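Local coordinates for putative phosphoribosyltransferase (Neisseria gonorrhoeae, PDB 5VOG), which binds the alarmone ppGpp and is probably a glycosyltransferase of the phosphoribosyltransferase kind, its own reaction not established, at residues Asp105-Ser110 with His135-Ala140; Val129-Leu134 with Ile149-Gly154. One frame throughout, in Å; residues are numbered along the deposited sequence. Where two conformers were deposited one is given.

In the fold
Both contacts join neighbouring parallel strands of the same mixed sheet, and they interlock along the chain: strand 129-133 runs into 135-137, which is followed by strand 151-157. Contact 2 lies in the buried middle of the sheet, where backbone bonds and apolar side chains do nearly all the work. Contact 1 takes in the outermost strand, 107-108, is only partly buried, and is built of carboxylates, lysines and a bound ppGpp. The two touch directly, since Tyr-151 and Ser-153 of contact 2 probably hydrogen-bond Asp-108 and Glu-136 of contact 1. The charged, ligand-binding chemistry thus lies at the sheet's outermost strand and the mainly apolar packing further in.

Contact 1: residues Asp105-Ser110 with His135-Ala140; sequences DEVDDS and HEKIKA. With G4P (guanosine-5',3'-tetraphosphate), chain D.
Asp-109 OD1 takes two lysines at once: NZ of Lys-139 at 2.8 Å, on the syn side but tilted 34° out of the carboxylate plane, and NZ of Lys-137 at 3.0 Å, from above the opposite face. With CG anti to the backbone N (chi1 -174°), the Asp-109 carboxylate lies beside the guanine, near its N7 and C8. Lys-139 bends at chi3 to reach it and has a second salt bridge, to Asp-159. Lys-137 is extended beyond CG, and its NZ also donates to G4P O6 at 2.8 Å and, longer, to N7; one ammonium reads the Hoogsteen edge while Asp-109 probably offsets part of its charge. Beneath this the backbones pair as short parallel strands: His-135 N bonds Glu-106 O, Asp-108 N bonds His-135 O nearly straight (171° at the hydrogen), and Lys-137 N bonds Asp-108 O. Val-107 packs CG1 against the ribose and C8, and CG2 against Lys-137 CE. On the other face, Asp-108 and Glu-136 run side by side, their carboxylate planes nearly parallel but set apart; Asp-108 OD1 has a salt bridge to Lys-141, OD2 one to Arg-111 and a hydrogen bond with Tyr-151, and Ser-153 binds Glu-136. The following loop holds the 5' diphosphate: Asp-109 N donates to O2B (2.6 Å), while Ser-110 N and OG both grip O2A, the OG at 2.6 Å. Ligand O2' donates to Glu-106 OE2 over 2.6 Å. The DEVDDS segment is consistent with the PRPP-binding motif of type I phosphoribosyltransferases, whose acidic pair holds ribose hydroxyls and whose following loop holds the 5' phosphate. A carboxylate at the sugar, an ammonium at the base edge, and N-H groups with a serine hydroxyl at the 5' diphosphate probably read three parts of ppGpp by different chemistry.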
loop_
_atom_site.group_PDB
_atom_site.type_symbol
_atom_site.label_atom_id
_atom_site.label_comp_id
_atom_site.label_asym_id
_atom_site.label_seq_id
_atom_site.Cartn_x
_atom_site.Cartn_y
_atom_site.Cartn_z
ATOM N N ASP A 105 -5.021 6.779 6.464
ATOM C CA ASP A 105 -3.862 7.554 6.034
ATOM C C ASP A 105 -2.791 7.488 7.115
ATOM O O ASP A 105 -3.041 7.012 8.224
ATOM C CB ASP A 105 -4.242 9.002 5.700
ATOM C CG ASP A 105 -3.458 9.556 4.526
ATOM O OD1 ASP A 105 -2.339 9.071 4.272
ATOM O OD2 ASP A 105 -3.955 10.490 3.859
ATOM N N GLU A 106 -1.570 7.940 6.785
ATOM C CA GLU A 106 -0.495 7.784 7.771
ATOM C C GLU A 106 -0.405 8.949 8.758
ATOM O O GLU A 106 -0.123 8.715 9.937
ATOM C CB GLU A 106 0.869 7.545 7.088
ATOM C CG GLU A 106 1.792 8.753 6.871
ATOM C CD GLU A 106 1.399 9.607 5.670
ATOM O OE1 GLU A 106 0.194 9.785 5.427
ATOM O OE2 GLU A 106 2.303 10.105 4.966
ATOM N N VAL A 107 -0.638 10.193 8.334
ATOM C CA VAL A 107 -0.422 11.330 9.226
ATOM C C VAL A 107 -1.541 12.348 9.064
ATOM O O VAL A 107 -1.980 12.648 7.948
ATOM C CB VAL A 107 0.965 11.988 9.030
ATOM C CG1 VAL A 107 1.109 12.685 7.677
ATOM C CG2 VAL A 107 1.250 12.975 10.172
ATOM N N ASP A 108 -2.034 12.829 10.206
ATOM C CA ASP A 108 -2.955 13.953 10.325
ATOM C C ASP A 108 -2.090 15.159 10.684
ATOM O O ASP A 108 -1.698 15.341 11.845
ATOM C CB ASP A 108 -4.009 13.635 11.385
ATOM C CG ASP A 108 -4.966 14.778 11.651
ATOM O OD1 ASP A 108 -4.681 15.936 11.287
ATOM O OD2 ASP A 108 -6.017 14.496 12.264
ATOM N N ASP A 109 -1.760 15.956 9.670
ATOM C CA ASP A 109 -0.900 17.123 9.827
ATOM C C ASP A 109 -1.721 18.397 9.668
ATOM O O ASP A 109 -2.003 19.074 10.659
ATOM C CB ASP A 109 0.251 17.071 8.815
ATOM C CG ASP A 109 1.261 18.182 9.016
ATOM O OD1 ASP A 109 1.819 18.279 10.124
ATOM O OD2 ASP A 109 1.521 18.940 8.059
ATOM N N SER A 110 -2.136 18.736 8.445
ATOM C CA SER A 110 -2.954 19.924 8.214
ATOM C C SER A 110 -4.438 19.622 8.056
ATOM O O SER A 110 -5.252 20.546 8.140
ATOM C CB SER A 110 -2.484 20.665 6.954
ATOM O OG SER A 110 -2.889 19.964 5.776
ATOM N N HIS A 135 -0.743 8.505 12.798
ATOM C CA HIS A 135 -0.206 9.551 13.661
ATOM C C HIS A 135 -1.053 10.804 13.556
ATOM O O HIS A 135 -1.285 11.309 12.451
ATOM C CB HIS A 135 1.228 9.887 13.267
ATOM C CG HIS A 135 2.182 8.765 13.488
ATOM N ND1 HIS A 135 3.128 8.399 12.555
ATOM C CD2 HIS A 135 2.354 7.944 14.550
ATOM C CE1 HIS A 135 3.837 7.392 13.032
ATOM N NE2 HIS A 135 3.392 7.101 14.243
ATOM N N GLU A 136 -1.477 11.326 14.709
ATOM C CA GLU A 136 -2.226 12.576 14.798
ATOM C C GLU A 136 -1.332 13.638 15.429
ATOM O O GLU A 136 -1.033 13.570 16.624
ATOM C CB GLU A 136 -3.500 12.390 15.617
ATOM C CG GLU A 136 -4.245 13.690 15.851
ATOM C CD GLU A 136 -5.448 13.528 16.760
ATOM O OE1 GLU A 136 -5.688 12.414 17.278
ATOM O OE2 GLU A 136 -6.163 14.530 16.958
ATOM N N LYS A 137 -0.923 14.628 14.637
ATOM C CA LYS A 137 -0.126 15.725 15.171
ATOM C C LYS A 137 -1.016 16.757 15.852
ATOM O O LYS A 137 -2.042 17.170 15.302
ATOM C CB LYS A 137 0.676 16.402 14.073
ATOM C CG LYS A 137 1.771 15.563 13.473
ATOM C CD LYS A 137 2.495 16.449 12.485
ATOM C CE LYS A 137 3.666 15.800 11.868
ATOM N NZ LYS A 137 4.335 16.785 10.981
ATOM N N ILE A 138 -0.601 17.189 17.039
ATOM C CA ILE A 138 -1.328 18.193 17.811
ATOM C C ILE A 138 -0.846 19.567 17.355
ATOM O O ILE A 138 0.247 20.010 17.706
ATOM C CB ILE A 138 -1.142 17.996 19.313
ATOM C CG1 ILE A 138 -1.594 16.588 19.710
ATOM C CG2 ILE A 138 -1.905 19.081 20.063
ATOM C CD1 ILE A 138 -2.941 16.176 19.127
ATOM N N LYS A 139 -1.676 20.245 16.569
ATOM C CA LYS A 139 -1.309 21.498 15.924
ATOM C C LYS A 139 -2.575 22.092 15.326
ATOM O O LYS A 139 -3.626 21.447 15.284
ATOM C CB LYS A 139 -0.232 21.295 14.852
ATOM C CG LYS A 139 -0.638 20.333 13.739
ATOM C CD LYS A 139 0.548 19.946 12.855
ATOM C CE LYS A 139 1.042 21.119 12.026
ATOM N NZ LYS A 139 2.309 20.803 11.297
ATOM N N ALA A 140 -2.469 23.338 14.877
ATOM C CA ALA A 140 -3.587 23.955 14.180
ATOM C C ALA A 140 -3.841 23.234 12.864
ATOM O O ALA A 140 -2.927 22.688 12.239
ATOM C CB ALA A 140 -3.324 25.440 13.925
HETATM P PB G4P D . -3.675 15.327 6.215
HETATM O O1B G4P D . -4.833 15.844 5.521
HETATM O O2B G4P D . -3.364 16.004 7.569
HETATM O O3B G4P D . -3.791 13.782 6.412
HETATM O O3A G4P D . -2.370 15.444 5.307
HETATM P PA G4P D . -1.688 16.704 4.620
HETATM O O1A G4P D . -2.471 17.170 3.455
HETATM O O2A G4P D . -1.422 17.763 5.660
HETATM O "O5'" G4P D . -0.266 16.066 4.212
HETATM C "C5'" G4P D . 0.526 16.569 3.118
HETATM C "C4'" G4P D . 1.787 15.751 3.039
HETATM O "O4'" G4P D . 2.643 16.055 4.154
HETATM C "C3'" G4P D . 1.567 14.235 3.070
HETATM O "O3'" G4P D . 2.134 13.663 1.872
HETATM C "C2'" G4P D . 2.308 13.740 4.315
HETATM O "O2'" G4P D . 2.955 12.481 4.139
HETATM C "C1'" G4P D . 3.308 14.872 4.539
HETATM N N9 G4P D . 3.676 15.011 5.950
HETATM C C8 G4P D . 3.045 15.778 6.893
HETATM N N7 G4P D . 3.597 15.689 8.081
HETATM C C5 G4P D . 4.654 14.808 7.903
HETATM C C6 G4P D . 5.640 14.319 8.818
HETATM O O6 G4P D . 5.754 14.592 10.016
HETATM N N1 G4P D . 6.534 13.459 8.211
HETATM C C2 G4P D . 6.504 13.095 6.890
HETATM N N2 G4P D . 7.464 12.266 6.467
HETATM N N3 G4P D . 5.595 13.541 6.028
HETATM C C4 G4P D . 4.711 14.385 6.594
HETATM P PC G4P D . 1.352 13.609 0.499
HETATM O O1C G4P D . 1.450 14.907 -0.223
HETATM O O2C G4P D . -0.047 13.189 0.862
HETATM O O3C G4P D . 2.047 12.425 -0.311
HETATM P PD G4P D . 2.142 10.845 -0.110
HETATM O O1D G4P D . 1.069 10.485 0.864
HETATM O O2D G4P D . 1.904 10.242 -1.514
HETATM O O3D G4P D . 3.549 10.583 0.358
#

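Contact 2: residues Val129-Leu134 with Ile149-Gly154; sequences VGVAVL and IPYFSG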
loop_
_atom_site.group_PDB
_atom_site.type_symbol
_atom_site.label_atom_id
_atom_site.label_comp_id
_atom_site.label_asym_id
_atom_site.label_seq_id
_atom_site.Cartn_x
_atom_site.Cartn_y
_atom_site.Cartn_z
ATOM N N VAL A 129 -18.970 6.347 6.962
ATOM C CA VAL A 129 -17.596 6.653 6.580
ATOM C C VAL A 129 -16.845 7.030 7.848
ATOM O O VAL A 129 -17.230 7.979 8.540
ATOM C CB VAL A 129 -17.526 7.788 5.548
ATOM C CG1 VAL A 129 -16.068 8.100 5.198
ATOM C CG2 VAL A 129 -18.317 7.427 4.299
ATOM N N GLY A 130 -15.781 6.283 8.159
ATOM C CA GLY A 130 -14.904 6.602 9.261
ATOM C C GLY A 130 -13.499 6.885 8.749
ATOM O O GLY A 130 -13.179 6.639 7.579
ATOM N N VAL A 131 -12.659 7.418 9.628
ATOM C CA VAL A 131 -11.278 7.697 9.254
ATOM C C VAL A 131 -10.345 7.220 10.359
ATOM O O VAL A 131 -10.631 7.371 11.554
ATOM C CB VAL A 131 -11.061 9.193 8.923
ATOM C CG1 VAL A 131 -11.234 10.058 10.143
ATOM C CG2 VAL A 131 -9.691 9.414 8.291
ATOM N N ALA A 132 -9.244 6.595 9.943
ATOM C CA ALA A 132 -8.216 6.080 10.836
ATOM C C ALA A 132 -6.865 6.566 10.340
ATOM O O ALA A 132 -6.524 6.359 9.170
ATOM C CB ALA A 132 -8.236 4.548 10.876
ATOM N N VAL A 133 -6.099 7.222 11.206
ATOM C CA VAL A 133 -4.768 7.697 10.851
ATOM C C VAL A 133 -3.762 7.122 11.833
ATOM O O VAL A 133 -4.060 6.931 13.016
ATOM C CB VAL A 133 -4.670 9.236 10.813
ATOM C CG1 VAL A 133 -5.432 9.781 9.639
ATOM C CG2 VAL A 133 -5.186 9.848 12.115
ATOM N N LEU A 134 -2.568 6.821 11.327
ATOM C CA LEU A 134 -1.521 6.275 12.180
ATOM C C LEU A 134 -1.084 7.292 13.232
ATOM O O LEU A 134 -1.073 6.993 14.436
ATOM C CB LEU A 134 -0.344 5.832 11.307
ATOM C CG LEU A 134 1.007 5.524 11.961
ATOM C CD1 LEU A 134 0.912 4.351 12.924
ATOM C CD2 LEU A 134 2.037 5.230 10.871
ATOM N N ILE A 149 -18.457 11.747 11.190
ATOM C CA ILE A 149 -17.443 10.797 10.732
ATOM C C ILE A 149 -16.640 10.332 11.941
ATOM O O ILE A 149 -15.943 11.149 12.565
ATOM C CB ILE A 149 -16.537 11.419 9.660
ATOM C CG1 ILE A 149 -17.338 11.700 8.384
ATOM C CG2 ILE A 149 -15.351 10.507 9.360
ATOM C CD1 ILE A 149 -16.503 12.256 7.252
ATOM N N PRO A 150 -16.725 9.058 12.327
ATOM C CA PRO A 150 -15.875 8.560 13.414
ATOM C C PRO A 150 -14.404 8.724 13.061
ATOM O O PRO A 150 -13.992 8.516 11.920
ATOM C CB PRO A 150 -16.267 7.082 13.527
ATOM C CG PRO A 150 -17.639 7.003 12.931
ATOM C CD PRO A 150 -17.667 8.036 11.841
ATOM N N TYR A 151 -13.613 9.100 14.055
ATOM C CA TYR A 151 -12.199 9.388 13.878
ATOM C C TYR A 151 -11.377 8.598 14.886
ATOM O O TYR A 151 -11.689 8.575 16.082
ATOM C CB TYR A 151 -11.931 10.892 14.032
ATOM C CG TYR A 151 -10.471 11.303 13.986
ATOM C CD1 TYR A 151 -9.927 11.881 12.847
ATOM C CD2 TYR A 151 -9.645 11.147 15.097
ATOM C CE1 TYR A 151 -8.593 12.264 12.805
ATOM C CE2 TYR A 151 -8.317 11.519 15.065
ATOM C CZ TYR A 151 -7.800 12.090 13.924
ATOM O OH TYR A 151 -6.478 12.467 13.912
ATOM N N PHE A 152 -10.297 7.987 14.397
ATOM C CA PHE A 152 -9.374 7.232 15.231
ATOM C C PHE A 152 -7.950 7.574 14.828
ATOM O O PHE A 152 -7.634 7.631 13.640
ATOM C CB PHE A 152 -9.585 5.718 15.088
ATOM C CG PHE A 152 -11.007 5.281 15.303
ATOM C CD1 PHE A 152 -11.456 4.929 16.568
ATOM C CD2 PHE A 152 -11.892 5.221 14.240
ATOM C CE1 PHE A 152 -12.773 4.532 16.770
ATOM C CE2 PHE A 152 -13.205 4.822 14.428
ATOM C CZ PHE A 152 -13.648 4.478 15.697
ATOM N N SER A 153 -7.087 7.783 15.808
ATOM C CA SER A 153 -5.668 7.893 15.532
ATOM C C SER A 153 -4.909 6.873 16.366
ATOM O O SER A 153 -5.300 6.549 17.488
ATOM C CB SER A 153 -5.143 9.306 15.796
ATOM O OG SER A 153 -5.326 9.684 17.150
ATOM N N GLY A 154 -3.831 6.346 15.796
ATOM C CA GLY A 154 -3.033 5.374 16.510
ATOM C C GLY A 154 -2.411 5.950 17.765
ATOM O O GLY A 154 -2.618 5.428 18.863
#
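Val-131 and Val-133 pair with Tyr-151 and Ser-153 in a parallel ladder whose strand axes, 10° apart, approach to 4.7 Å, with four 2.9 Å backbone hydrogen bonds: Val-131 N to Pro-150 O, Phe-152 N to Val-131 O, Val-133 N to Phe-152 O and Gly-154 N to Val-133 O. On the face that carries the valines, Val-131 CG1, set between its backbone N and carbonyl carbon (chi1 67°), meets Tyr-151 CD1 at 3.5 Å and lies farther from Ile-149 CG2. Farther along the same ring, Val-133 in one of its two conformers brings CG2 near the hydroxyl end, which is hydrogen-bonded to Asp-108. These strands belong to the parallel core of the mixed sheet of the phosphoribosyltransferase fold, with strand 101-105 on the far side of 129-133 and helix 112-121 against this face, where Met-114 touches Val-133 and Leu-118 touches Val-129 and Ile-149. The other face carries Ala-132 and Phe-152. Here the phenyl brings its edge, through CD2, to Val-131 O at 3.7 Å, and packs against Leu-27 and Ile-31 of helix 17-33. At the start of the ladder Ile-149 CG2 and Pro-150 CD both rest on Val-129 O, each 3.3 Å away.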